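Peroxisomal acyl-coenzyme A oxidase 1 (Arabidopsis thaliana, PDB 1W07) catalyses the FAD-dependent oxidation of long- and medium-chain acyl-CoAs to 2-trans-enoyl-CoAs in peroxisomes, passing electrons to oxygen and releasing hydrogen peroxide. Local coordinates at residues E321-D326 with Q595-A600; T304-V309 with G623-K628; E19-V24 with V601-A606. The protein carries 1 engineered substitution. One frame throughout, in Å; residues are numbered along the deposited sequence.

Overall arrangement
All three contacts are buried, with some partly exposed residues, and centred about 22 to 29 Å from the chain's centre, contact 3 nearest. Each joins a segment between residues 595 and 628 to a far earlier part of the chain. Contacts 1 and 2 involve helix 278-309 or the loop after it, close to FAD. Contact 3, away from the FAD site, joins helix 18-26, near the N-terminus, to helix 600-605. Contact 1 is built on a salt bridge, contact 2 on apolar side chains, and contact 3 on close backbones with a shared water. The second segments of contacts 1 and 3, 595-600 and 601-606, are consecutive. The Arg305-Asp605 salt bridge links contacts 2 and 3.

Contact 1: E321-D326 with Q595-A600. With FAD (flavin-adenine dinucleotide), chain C.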
loop_
_atom_site.group_PDB
_atom_site.type_symbol
_atom_site.label_atom_id
_atom_site.label_comp_id
_atom_site.label_asym_id
_atom_site.label_seq_id
_atom_site.Cartn_x
_atom_site.Cartn_y
_atom_site.Cartn_z
ATOM N N GLU B 321 -25.964 -12.914 -10.142
ATOM C CA GLU B 321 -25.333 -11.630 -9.862
ATOM C C GLU B 321 -24.371 -11.190 -10.958
ATOM O O GLU B 321 -23.863 -12.010 -11.719
ATOM C CB GLU B 321 -24.625 -11.680 -8.514
ATOM C CG GLU B 321 -25.609 -11.747 -7.374
ATOM C CD GLU B 321 -24.976 -12.097 -6.048
ATOM O OE1 GLU B 321 -24.384 -11.208 -5.401
ATOM O OE2 GLU B 321 -25.068 -13.277 -5.670
ATOM N N THR B 322 -24.125 -9.884 -11.018
ATOM C CA THR B 322 -23.261 -9.246 -12.018
ATOM C C THR B 322 -21.762 -9.364 -11.722
ATOM O O THR B 322 -21.329 -9.220 -10.577
ATOM C CB THR B 322 -23.596 -7.728 -12.114
ATOM O OG1 THR B 322 -25.009 -7.564 -12.291
ATOM C CG2 THR B 322 -22.852 -7.071 -13.271
ATOM N N GLN B 323 -20.960 -9.587 -12.760
ATOM C CA GLN B 323 -19.509 -9.657 -12.603
ATOM C C GLN B 323 -19.053 -8.275 -12.122
ATOM O O GLN B 323 -19.462 -7.249 -12.687
ATOM C CB GLN B 323 -18.868 -9.989 -13.944
ATOM C CG GLN B 323 -19.200 -11.383 -14.448
ATOM C CD GLN B 323 -18.940 -11.519 -15.928
ATOM O OE1 GLN B 323 -19.752 -11.093 -16.747
ATOM N NE2 GLN B 323 -17.792 -12.084 -16.283
ATOM N N VAL B 324 -18.210 -8.223 -11.092
ATOM C CA VAL B 324 -17.791 -6.928 -10.581
ATOM C C VAL B 324 -17.084 -6.097 -11.625
ATOM O O VAL B 324 -17.134 -4.867 -11.578
ATOM C CB VAL B 324 -16.910 -7.043 -9.296
ATOM C CG1 VAL B 324 -17.737 -7.679 -8.182
ATOM C CG2 VAL B 324 -15.631 -7.822 -9.576
ATOM N N ILE B 325 -16.461 -6.758 -12.597
ATOM C CA ILE B 325 -15.757 -6.036 -13.649
ATOM C C ILE B 325 -16.709 -5.206 -14.524
ATOM O O ILE B 325 -16.256 -4.372 -15.313
ATOM C CB ILE B 325 -14.944 -6.995 -14.533
ATOM C CG1 ILE B 325 -13.939 -6.196 -15.369
ATOM C CG2 ILE B 325 -15.868 -7.802 -15.439
ATOM C CD1 ILE B 325 -12.913 -7.071 -16.103
ATOM N N ASP B 326 -18.016 -5.436 -14.380
ATOM C CA ASP B 326 -19.049 -4.698 -15.124
ATOM C C ASP B 326 -19.346 -3.331 -14.465
ATOM O O ASP B 326 -19.962 -2.467 -15.078
ATOM C CB ASP B 326 -20.373 -5.479 -15.147
ATOM C CG ASP B 326 -20.414 -6.594 -16.187
ATOM O OD1 ASP B 326 -19.370 -6.929 -16.789
ATOM O OD2 ASP B 326 -21.522 -7.144 -16.384
ATOM N N GLN B 595 -15.795 0.328 -23.862
ATOM C CA GLN B 595 -15.212 -0.302 -25.037
ATOM C C GLN B 595 -14.148 -1.329 -24.661
ATOM O O GLN B 595 -14.008 -2.366 -25.312
ATOM C CB GLN B 595 -14.601 0.754 -25.957
ATOM C CG GLN B 595 -15.640 1.594 -26.665
ATOM C CD GLN B 595 -15.051 2.786 -27.383
ATOM O OE1 GLN B 595 -14.200 2.640 -28.258
ATOM N NE2 GLN B 595 -15.507 3.977 -27.018
ATOM N N VAL B 596 -13.398 -1.054 -23.601
ATOM C CA VAL B 596 -12.342 -1.964 -23.173
ATOM C C VAL B 596 -12.872 -3.163 -22.403
ATOM O O VAL B 596 -12.267 -4.238 -22.429
ATOM C CB VAL B 596 -11.290 -1.206 -22.325
ATOM C CG1 VAL B 596 -10.358 -2.188 -21.597
ATOM C CG2 VAL B 596 -10.494 -0.303 -23.241
ATOM N N ARG B 597 -14.004 -2.978 -21.730
ATOM C CA ARG B 597 -14.623 -4.038 -20.926
ATOM C C ARG B 597 -14.620 -5.441 -21.530
ATOM O O ARG B 597 -14.174 -6.396 -20.887
ATOM C CB ARG B 597 -16.060 -3.645 -20.567
ATOM C CG ARG B 597 -16.952 -4.807 -20.068
ATOM C CD ARG B 597 -16.423 -5.452 -18.806
ATOM N NE ARG B 597 -17.251 -6.596 -18.413
ATOM C CZ ARG B 597 -17.001 -7.856 -18.754
ATOM N NH1 ARG B 597 -15.933 -8.153 -19.490
ATOM N NH2 ARG B 597 -17.812 -8.819 -18.350
ATOM N N PRO B 598 -15.136 -5.592 -22.768
ATOM C CA PRO B 598 -15.166 -6.913 -23.393
ATOM C C PRO B 598 -13.792 -7.440 -23.783
ATOM O O PRO B 598 -13.605 -8.645 -23.988
ATOM C CB PRO B 598 -16.110 -6.713 -24.582
ATOM C CG PRO B 598 -15.861 -5.276 -24.972
ATOM C CD PRO B 598 -15.777 -4.577 -23.629
ATOM N N ASN B 599 -12.828 -6.529 -23.858
ATOM C CA ASN B 599 -11.461 -6.883 -24.213
ATOM C C ASN B 599 -10.546 -7.094 -23.018
ATOM O O ASN B 599 -9.432 -7.579 -23.187
ATOM C CB ASN B 599 -10.866 -5.783 -25.093
ATOM C CG ASN B 599 -11.597 -5.647 -26.396
ATOM O OD1 ASN B 599 -11.440 -6.472 -27.292
ATOM N ND2 ASN B 599 -12.423 -4.616 -26.504
ATOM N N ALA B 600 -11.020 -6.757 -21.815
ATOM C CA ALA B 600 -10.205 -6.827 -20.590
ATOM C C ALA B 600 -9.431 -8.117 -20.369
ATOM O O ALA B 600 -8.198 -8.098 -20.304
ATOM C CB ALA B 600 -11.055 -6.519 -19.338
HETATM P PA FAD C . -16.863 -7.891 -2.838
HETATM O O1A FAD C . -18.080 -7.261 -2.278
HETATM O O2A FAD C . -16.995 -9.171 -3.570
HETATM O O5B FAD C . -16.112 -6.809 -3.763
HETATM C C5B FAD C . -15.018 -7.176 -4.609
HETATM C C4B FAD C . -14.741 -6.052 -5.612
HETATM O O4B FAD C . -15.991 -5.773 -6.277
HETATM C C3B FAD C . -14.341 -4.762 -4.888
HETATM O O3B FAD C . -13.572 -3.936 -5.767
HETATM C C2B FAD C . -15.701 -4.128 -4.603
HETATM O O2B FAD C . -15.558 -2.709 -4.502
HETATM C C1B FAD C . -16.403 -4.441 -5.928
HETATM N N9A FAD C . -17.873 -4.386 -5.781
HETATM C C8A FAD C . -18.633 -5.308 -5.185
HETATM N N7A FAD C . -19.912 -4.949 -5.255
HETATM C C5A FAD C . -19.970 -3.792 -5.911
HETATM C C6A FAD C . -21.019 -2.961 -6.281
HETATM N N6A FAD C . -22.276 -3.292 -6.007
HETATM N N1A FAD C . -20.726 -1.788 -6.988
HETATM C C2A FAD C . -19.396 -1.485 -7.306
HETATM N N3A FAD C . -18.424 -2.301 -6.931
HETATM C C4A FAD C . -18.676 -3.430 -6.250
HETATM N N1 FAD C . -16.896 -12.103 7.839
HETATM C C2 FAD C . -17.645 -12.687 8.867
HETATM O O2 FAD C . -18.770 -13.122 8.639
HETATM N N3 FAD C . -17.072 -12.810 10.141
HETATM C C4 FAD C . -15.763 -12.367 10.375
HETATM O O4 FAD C . -15.268 -12.485 11.493
HETATM C C4X FAD C . -15.028 -11.791 9.346
HETATM N N5 FAD C . -13.696 -11.403 9.553
HETATM C C5X FAD C . -12.935 -10.852 8.514
HETATM C C6 FAD C . -11.579 -10.599 8.696
HETATM C C7 FAD C . -10.793 -10.200 7.616
HETATM C C7M FAD C . -9.295 -9.975 7.832
HETATM C C8 FAD C . -11.368 -10.043 6.354
HETATM C C8M FAD C . -10.526 -9.650 5.135
HETATM C C9 FAD C . -12.729 -10.279 6.183
HETATM C C9A FAD C . -13.519 -10.686 7.257
HETATM N N10 FAD C . -14.866 -11.022 7.064
HETATM C C10 FAD C . -15.593 -11.652 8.083
HETATM C "C1'" FAD C . -15.518 -10.800 5.751
HETATM C "C2'" FAD C . -15.812 -9.303 5.600
HETATM O "O2'" FAD C . -16.544 -8.844 6.740
HETATM C "C3'" FAD C . -16.588 -8.929 4.333
HETATM O "O3'" FAD C . -17.818 -9.657 4.282
HETATM C "C4'" FAD C . -15.791 -9.199 3.055
HETATM O "O4'" FAD C . -14.422 -8.817 3.206
HETATM C "C5'" FAD C . -16.406 -8.422 1.890
HETATM O "O5'" FAD C . -15.527 -8.474 0.767
HETATM P P FAD C . -15.936 -9.266 -0.570
HETATM O O1P FAD C . -14.900 -10.296 -0.806
HETATM O O2P FAD C . -17.351 -9.689 -0.470
HETATM O O3P FAD C . -15.780 -8.099 -1.667
#
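Arg597 turns its CG away from its own backbone N (chi1 164°) and bends at chi2, which carries its guanidinium group across to Asp326. The carboxylate of Asp326 swings beside its own backbone N, and its OD1 comes forward to meet the arginine. The grip is side-on. Arg597 NE donates to Asp326 OD1 at 2.7 Å, and Arg597 NH2 donates to the same Asp326 OD1 at 2.9 Å. One oxygen therefore takes both bonds, and it lies almost in the guanidinium plane. The carboxylate itself is turned 39° from that plane.

Ile325 packs against the same arginine from another direction. Its CG2 lies over one guanidinium face, toward the rim, with Ile325 CG2 3.5 Å from Arg597 CZ. The other branch of Ile325 runs on to the alanine, where Ile325 CD1 is 3.8 Å from Ala600 CB. Ile325 thus packs on one guanidinium face and also meets the alanine methyl. The amide of Gln323 stands at the guanidinium edge, its plane nearly perpendicular to it. Gln323 NE2 is hydrogen-bonded to the backbone oxygen of Ala308 and to Glu10 OE2.

Arg597 has a second acidic partner, since its NH1 forms a salt bridge with Glu10. Two carboxylates on different parts of the group would help to fix its rotation.

On the FAD side of the loop, Val324 CG1 is 3.2 Å from FAD O4B, the ring oxygen of the adenosine ribose. The Glu321 carboxylate is hydrogen-bonded to His142 NE2 and Asn145 ND2 of the second subunit, which also supplies part of the FAD site. A salt bridge thus joins segment 595-600 to the loop between helices 278-309 and 328-363. That loop contributes Val324 to the FAD pocket of the acyl-CoA oxidase fold.

Contact 2: T304-V309 with G623-K628; sequences TRYSAV and GNVYPK
Tyr306 and Val625 cross at about a right angle. Here the last turn of helix 278-309, in the C-alpha1 region of the acyl-CoA oxidase fold, packs on the segment that leads into helix 625-635, in the C-terminal region. The valine comes to the edge of the tyrosine ring, near its plane, and does not lie over a face. Tyr306 CE1 is 4.0 Å from Val625 CG1. The ring reaches this place because its CG is anti to the backbone N (chi1 -176°).

Val625 uses its two methyls on different partners. While CG1 serves the ring, CG2 turns to Val309, and the two valines pass each other at a slant. Val309 CG1 lies 4.0 Å from Val625 CG2. The other methyl of Val309 sits against the turn that precedes the helix, with Val309 CG2 3.9 Å from Gly623 CA. Gly623 has a positive phi of 64°, and a CB there would come tight against that methyl. Asn624 next to it is the centre of an inverse gamma turn.

No hydrogen bond crosses between the segments. Tyr626 OH is hydrogen-bonded to Arg310 NH1, and Arg310 binds FAD. The Tyr626 side chain also packs on Thr170 of the second subunit. The two phenol oxygens, Tyr306 OH and Tyr626 OH, stand 4.3 Å apart.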
loop_
_atom_site.group_PDB
_atom_site.type_symbol
_atom_site.label_atom_id
_atom_site.label_comp_id
_atom_site.label_asym_id
_atom_site.label_seq_id
_atom_site.Cartn_x
_atom_site.Cartn_y
_atom_site.Cartn_z
ATOM N N THR B 304 -7.897 -8.383 -12.976
ATOM C CA THR B 304 -8.810 -8.430 -14.125
ATOM C C THR B 304 -9.520 -9.784 -14.210
ATOM O O THR B 304 -10.741 -9.839 -14.351
ATOM C CB THR B 304 -8.067 -8.120 -15.479
ATOM O OG1 THR B 304 -7.520 -6.799 -15.435
ATOM C CG2 THR B 304 -9.036 -8.187 -16.649
ATOM N N ARG B 305 -8.774 -10.880 -14.111
ATOM C CA ARG B 305 -9.410 -12.190 -14.182
ATOM C C ARG B 305 -10.351 -12.396 -13.003
ATOM O O ARG B 305 -11.500 -12.809 -13.184
ATOM C CB ARG B 305 -8.345 -13.295 -14.231
ATOM C CG ARG B 305 -7.532 -13.307 -15.524
ATOM C CD ARG B 305 -6.464 -14.385 -15.492
ATOM N NE ARG B 305 -5.790 -14.520 -16.780
ATOM C CZ ARG B 305 -4.644 -15.159 -16.965
ATOM N NH1 ARG B 305 -4.113 -15.223 -18.177
ATOM N NH2 ARG B 305 -4.025 -15.722 -15.939
ATOM N N TYR B 306 -9.889 -12.105 -11.788
ATOM C CA TYR B 306 -10.781 -12.276 -10.651
ATOM C C TYR B 306 -12.028 -11.391 -10.755
ATOM O O TYR B 306 -13.100 -11.780 -10.294
ATOM C CB TYR B 306 -10.060 -11.974 -9.347
ATOM C CG TYR B 306 -10.930 -12.229 -8.142
ATOM C CD1 TYR B 306 -11.302 -13.531 -7.791
ATOM C CD2 TYR B 306 -11.398 -11.177 -7.357
ATOM C CE1 TYR B 306 -12.113 -13.771 -6.685
ATOM C CE2 TYR B 306 -12.213 -11.409 -6.252
ATOM C CZ TYR B 306 -12.564 -12.702 -5.922
ATOM O OH TYR B 306 -13.366 -12.925 -4.826
ATOM N N SER B 307 -11.891 -10.202 -11.342
ATOM C CA SER B 307 -13.028 -9.282 -11.480
ATOM C C SER B 307 -14.076 -9.846 -12.437
ATOM O O SER B 307 -15.258 -9.527 -12.337
ATOM C CB SER B 307 -12.567 -7.917 -11.994
ATOM O OG SER B 307 -11.764 -7.237 -11.038
ATOM N N ALA B 308 -13.627 -10.678 -13.366
ATOM C CA ALA B 308 -14.518 -11.301 -14.341
ATOM C C ALA B 308 -15.175 -12.543 -13.744
ATOM O O ALA B 308 -16.251 -12.955 -14.177
ATOM C CB ALA B 308 -13.743 -11.672 -15.594
ATOM N N VAL B 309 -14.520 -13.138 -12.750
ATOM C CA VAL B 309 -15.060 -14.333 -12.099
ATOM C C VAL B 309 -15.988 -13.948 -10.949
ATOM O O VAL B 309 -17.078 -14.502 -10.805
ATOM C CB VAL B 309 -13.934 -15.230 -11.523
ATOM C CG1 VAL B 309 -14.529 -16.294 -10.615
ATOM C CG2 VAL B 309 -13.150 -15.892 -12.653
ATOM N N GLY B 623 -9.827 -19.514 -14.371
ATOM C CA GLY B 623 -10.865 -18.944 -13.537
ATOM C C GLY B 623 -11.501 -19.877 -12.520
ATOM O O GLY B 623 -12.576 -19.570 -12.009
ATOM N N ASN B 624 -10.855 -21.003 -12.213
ATOM C CA ASN B 624 -11.385 -21.968 -11.241
ATOM C C ASN B 624 -10.922 -21.540 -9.839
ATOM O O ASN B 624 -10.189 -22.241 -9.155
ATOM C CB ASN B 624 -10.870 -23.377 -11.610
ATOM C CG ASN B 624 -11.612 -24.488 -10.881
ATOM O OD1 ASN B 624 -12.802 -24.369 -10.605
ATOM N ND2 ASN B 624 -10.914 -25.582 -10.592
ATOM N N VAL B 625 -11.383 -20.364 -9.421
ATOM C CA VAL B 625 -10.980 -19.757 -8.158
ATOM C C VAL B 625 -11.414 -20.413 -6.845
ATOM O O VAL B 625 -10.579 -20.845 -6.039
ATOM C CB VAL B 625 -11.443 -18.257 -8.114
ATOM C CG1 VAL B 625 -10.956 -17.573 -6.839
ATOM C CG2 VAL B 625 -10.907 -17.522 -9.330
ATOM N N TYR B 626 -12.715 -20.474 -6.625
ATOM C CA TYR B 626 -13.217 -20.983 -5.364
ATOM C C TYR B 626 -12.716 -22.362 -4.990
ATOM O O TYR B 626 -12.253 -22.570 -3.871
ATOM C CB TYR B 626 -14.744 -20.899 -5.357
ATOM C CG TYR B 626 -15.236 -19.470 -5.532
ATOM C CD1 TYR B 626 -16.276 -19.173 -6.407
ATOM C CD2 TYR B 626 -14.638 -18.411 -4.839
ATOM C CE1 TYR B 626 -16.717 -17.861 -6.597
ATOM C CE2 TYR B 626 -15.067 -17.088 -5.021
ATOM C CZ TYR B 626 -16.107 -16.822 -5.905
ATOM O OH TYR B 626 -16.521 -15.527 -6.115
ATOM N N PRO B 627 -12.794 -23.322 -5.916
ATOM C CA PRO B 627 -12.317 -24.656 -5.561
ATOM C C PRO B 627 -10.835 -24.627 -5.195
ATOM O O PRO B 627 -10.414 -25.305 -4.264
ATOM C CB PRO B 627 -12.601 -25.473 -6.820
ATOM C CG PRO B 627 -13.847 -24.816 -7.359
ATOM C CD PRO B 627 -13.527 -23.346 -7.199
ATOM N N LYS B 628 -10.056 -23.823 -5.909
ATOM C CA LYS B 628 -8.622 -23.740 -5.653
ATOM C C LYS B 628 -8.274 -23.014 -4.364
ATOM O O LYS B 628 -7.211 -23.242 -3.786
ATOM C CB LYS B 628 -7.916 -23.086 -6.836
ATOM C CG LYS B 628 -7.936 -23.958 -8.098
ATOM C CD LYS B 628 -7.061 -25.199 -7.900
ATOM C CE LYS B 628 -7.136 -26.191 -9.066
ATOM N NZ LYS B 628 -6.215 -27.354 -8.836
#

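Contact 3: E19-V24 with V601-A606; sequences EDMKIV and VALVDA
Lys22 and Ala606 bring their backbones close, with CA of Lys22 4.4 Å from CA of Ala606. This is a close approach of helix 18-26, in the N-terminal part of the acyl-CoA oxidase, to helix 600-605 and Ala606. The CA-H of Lys22 points at the backbone oxygen, and Lys22 CA to Ala606 O is 3.4 Å, with an angle of 153° at the hydrogen. One water donates to both Lys22 O and Ala606 O and so bridges the two backbones.

Met21 fills the apolar side. With CG anti to the backbone N (chi1 -171°) and the chain bent at chi2 and chi3, it places CG on the alanine methyl and CE on the leucine. Met21 CG to Ala606 CB is 3.5 Å, tighter than usual. Met21 CE lies 4.0 Å from Leu603 CD2, the two side chains passing obliquely. Tyr342 of helix 328-363 packs on Met21 and Ala606.

Lys22 stretches out along the other side. Its CE is 3.6 Å from Asp605 O, and its NZ makes a weak hydrogen bond with Asn608. Cut back to an alanine, Lys22 would lose its amino group, and the Glu19 carboxylate would probably be left without its mate and the carbonyls of Asp605 and Ala606 less covered. The side chain of Asp605 leads away to a salt bridge with Arg11. Within helix 18-26, Lys22 NZ forms a salt bridge with Glu19 OE2 at 3.1 Å, on the syn side and 20° out of the carboxylate plane.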
loop_
_atom_site.group_PDB
_atom_site.type_symbol
_atom_site.label_atom_id
_atom_site.label_comp_id
_atom_site.label_asym_id
_atom_site.label_seq_id
_atom_site.Cartn_x
_atom_site.Cartn_y
_atom_site.Cartn_z
ATOM N N GLU B 19 -3.134 -13.440 -29.761
ATOM C CA GLU B 19 -1.822 -13.946 -30.123
ATOM C C GLU B 19 -0.922 -12.856 -30.708
ATOM O O GLU B 19 0.292 -12.861 -30.477
ATOM C CB GLU B 19 -1.948 -15.140 -31.084
ATOM C CG GLU B 19 -2.604 -16.382 -30.438
ATOM C CD GLU B 19 -1.956 -16.810 -29.106
ATOM O OE1 GLU B 19 -0.734 -17.069 -29.073
ATOM O OE2 GLU B 19 -2.672 -16.903 -28.086
ATOM N N ASP B 20 -1.510 -11.908 -31.433
ATOM C CA ASP B 20 -0.757 -10.792 -32.022
ATOM C C ASP B 20 -0.416 -9.760 -30.949
ATOM O O ASP B 20 0.659 -9.155 -30.977
ATOM C CB ASP B 20 -1.571 -10.121 -33.127
ATOM C CG ASP B 20 -1.668 -10.982 -34.375
ATOM O OD1 ASP B 20 -0.623 -11.172 -35.031
ATOM O OD2 ASP B 20 -2.772 -11.478 -34.680
ATOM N N MET B 21 -1.326 -9.551 -30.002
ATOM C CA MET B 21 -1.060 -8.613 -28.916
ATOM C C MET B 21 0.088 -9.143 -28.059
ATOM O O MET B 21 0.834 -8.364 -27.474
ATOM C CB MET B 21 -2.298 -8.427 -28.038
ATOM C CG MET B 21 -2.146 -7.305 -27.017
ATOM S SD MET B 21 -1.891 -5.698 -27.798
ATOM C CE MET B 21 -3.585 -5.106 -27.922
ATOM N N LYS B 22 0.216 -10.469 -27.967
ATOM C CA LYS B 22 1.292 -11.081 -27.174
ATOM C C LYS B 22 2.649 -10.663 -27.714
ATOM O O LYS B 22 3.591 -10.450 -26.953
ATOM C CB LYS B 22 1.204 -12.614 -27.200
ATOM C CG LYS B 22 0.068 -13.192 -26.357
ATOM C CD LYS B 22 0.072 -14.723 -26.376
ATOM C CE LYS B 22 -0.962 -15.271 -25.394
ATOM N NZ LYS B 22 -1.015 -16.759 -25.415
ATOM N N ILE B 23 2.755 -10.561 -29.037
ATOM C CA ILE B 23 4.008 -10.159 -29.679
ATOM C C ILE B 23 4.317 -8.693 -29.371
ATOM O O ILE B 23 5.474 -8.316 -29.190
ATOM C CB ILE B 23 3.927 -10.335 -31.205
ATOM C CG1 ILE B 23 3.592 -11.797 -31.534
ATOM C CG2 ILE B 23 5.241 -9.889 -31.855
ATOM C CD1 ILE B 23 4.580 -12.791 -30.963
ATOM N N VAL B 24 3.278 -7.868 -29.328
ATOM C CA VAL B 24 3.444 -6.454 -29.021
ATOM C C VAL B 24 4.051 -6.304 -27.622
ATOM O O VAL B 24 4.999 -5.545 -27.420
ATOM C CB VAL B 24 2.080 -5.709 -29.036
ATOM C CG1 VAL B 24 2.266 -4.272 -28.575
ATOM C CG2 VAL B 24 1.463 -5.753 -30.432
ATOM N N VAL B 601 -10.140 -9.231 -20.231
ATOM C CA VAL B 601 -9.471 -10.490 -19.987
ATOM C C VAL B 601 -8.427 -10.816 -21.045
ATOM O O VAL B 601 -7.323 -11.234 -20.709
ATOM C CB VAL B 601 -10.483 -11.631 -19.869
ATOM C CG1 VAL B 601 -9.735 -12.986 -19.798
ATOM C CG2 VAL B 601 -11.365 -11.404 -18.637
ATOM N N ALA B 602 -8.770 -10.636 -22.319
ATOM C CA ALA B 602 -7.824 -10.912 -23.399
ATOM C C ALA B 602 -6.625 -9.966 -23.309
ATOM O O ALA B 602 -5.492 -10.359 -23.605
ATOM C CB ALA B 602 -8.516 -10.765 -24.765
ATOM N N LEU B 603 -6.858 -8.720 -22.896
ATOM C CA LEU B 603 -5.741 -7.776 -22.783
ATOM C C LEU B 603 -4.710 -8.210 -21.730
ATOM O O LEU B 603 -3.529 -7.864 -21.843
ATOM C CB LEU B 603 -6.274 -6.379 -22.459
ATOM C CG LEU B 603 -6.974 -5.667 -23.627
ATOM C CD1 LEU B 603 -7.628 -4.379 -23.150
ATOM C CD2 LEU B 603 -5.953 -5.388 -24.711
ATOM N N VAL B 604 -5.132 -8.960 -20.708
ATOM C CA VAL B 604 -4.160 -9.416 -19.717
ATOM C C VAL B 604 -3.588 -10.773 -20.117
ATOM O O VAL B 604 -2.505 -11.153 -19.664
ATOM C CB VAL B 604 -4.754 -9.475 -18.275
ATOM C CG1 VAL B 604 -5.262 -8.091 -17.885
ATOM C CG2 VAL B 604 -5.850 -10.565 -18.147
ATOM N N ASP B 605 -4.308 -11.504 -20.975
ATOM C CA ASP B 605 -3.817 -12.808 -21.432
ATOM C C ASP B 605 -2.634 -12.524 -22.350
ATOM O O ASP B 605 -1.733 -13.352 -22.507
ATOM C CB ASP B 605 -4.880 -13.580 -22.226
ATOM C CG ASP B 605 -6.039 -14.065 -21.371
ATOM O OD1 ASP B 605 -5.859 -14.319 -20.158
ATOM O OD2 ASP B 605 -7.151 -14.222 -21.943
ATOM N N ALA B 606 -2.636 -11.345 -22.965
ATOM C CA ALA B 606 -1.548 -10.961 -23.864
ATOM C C ALA B 606 -0.191 -10.988 -23.156
ATOM O O ALA B 606 0.853 -11.064 -23.807
ATOM C CB ALA B 606 -1.819 -9.578 -24.440
HETATM O O HOH W 1 3.376 -11.755 -24.330
#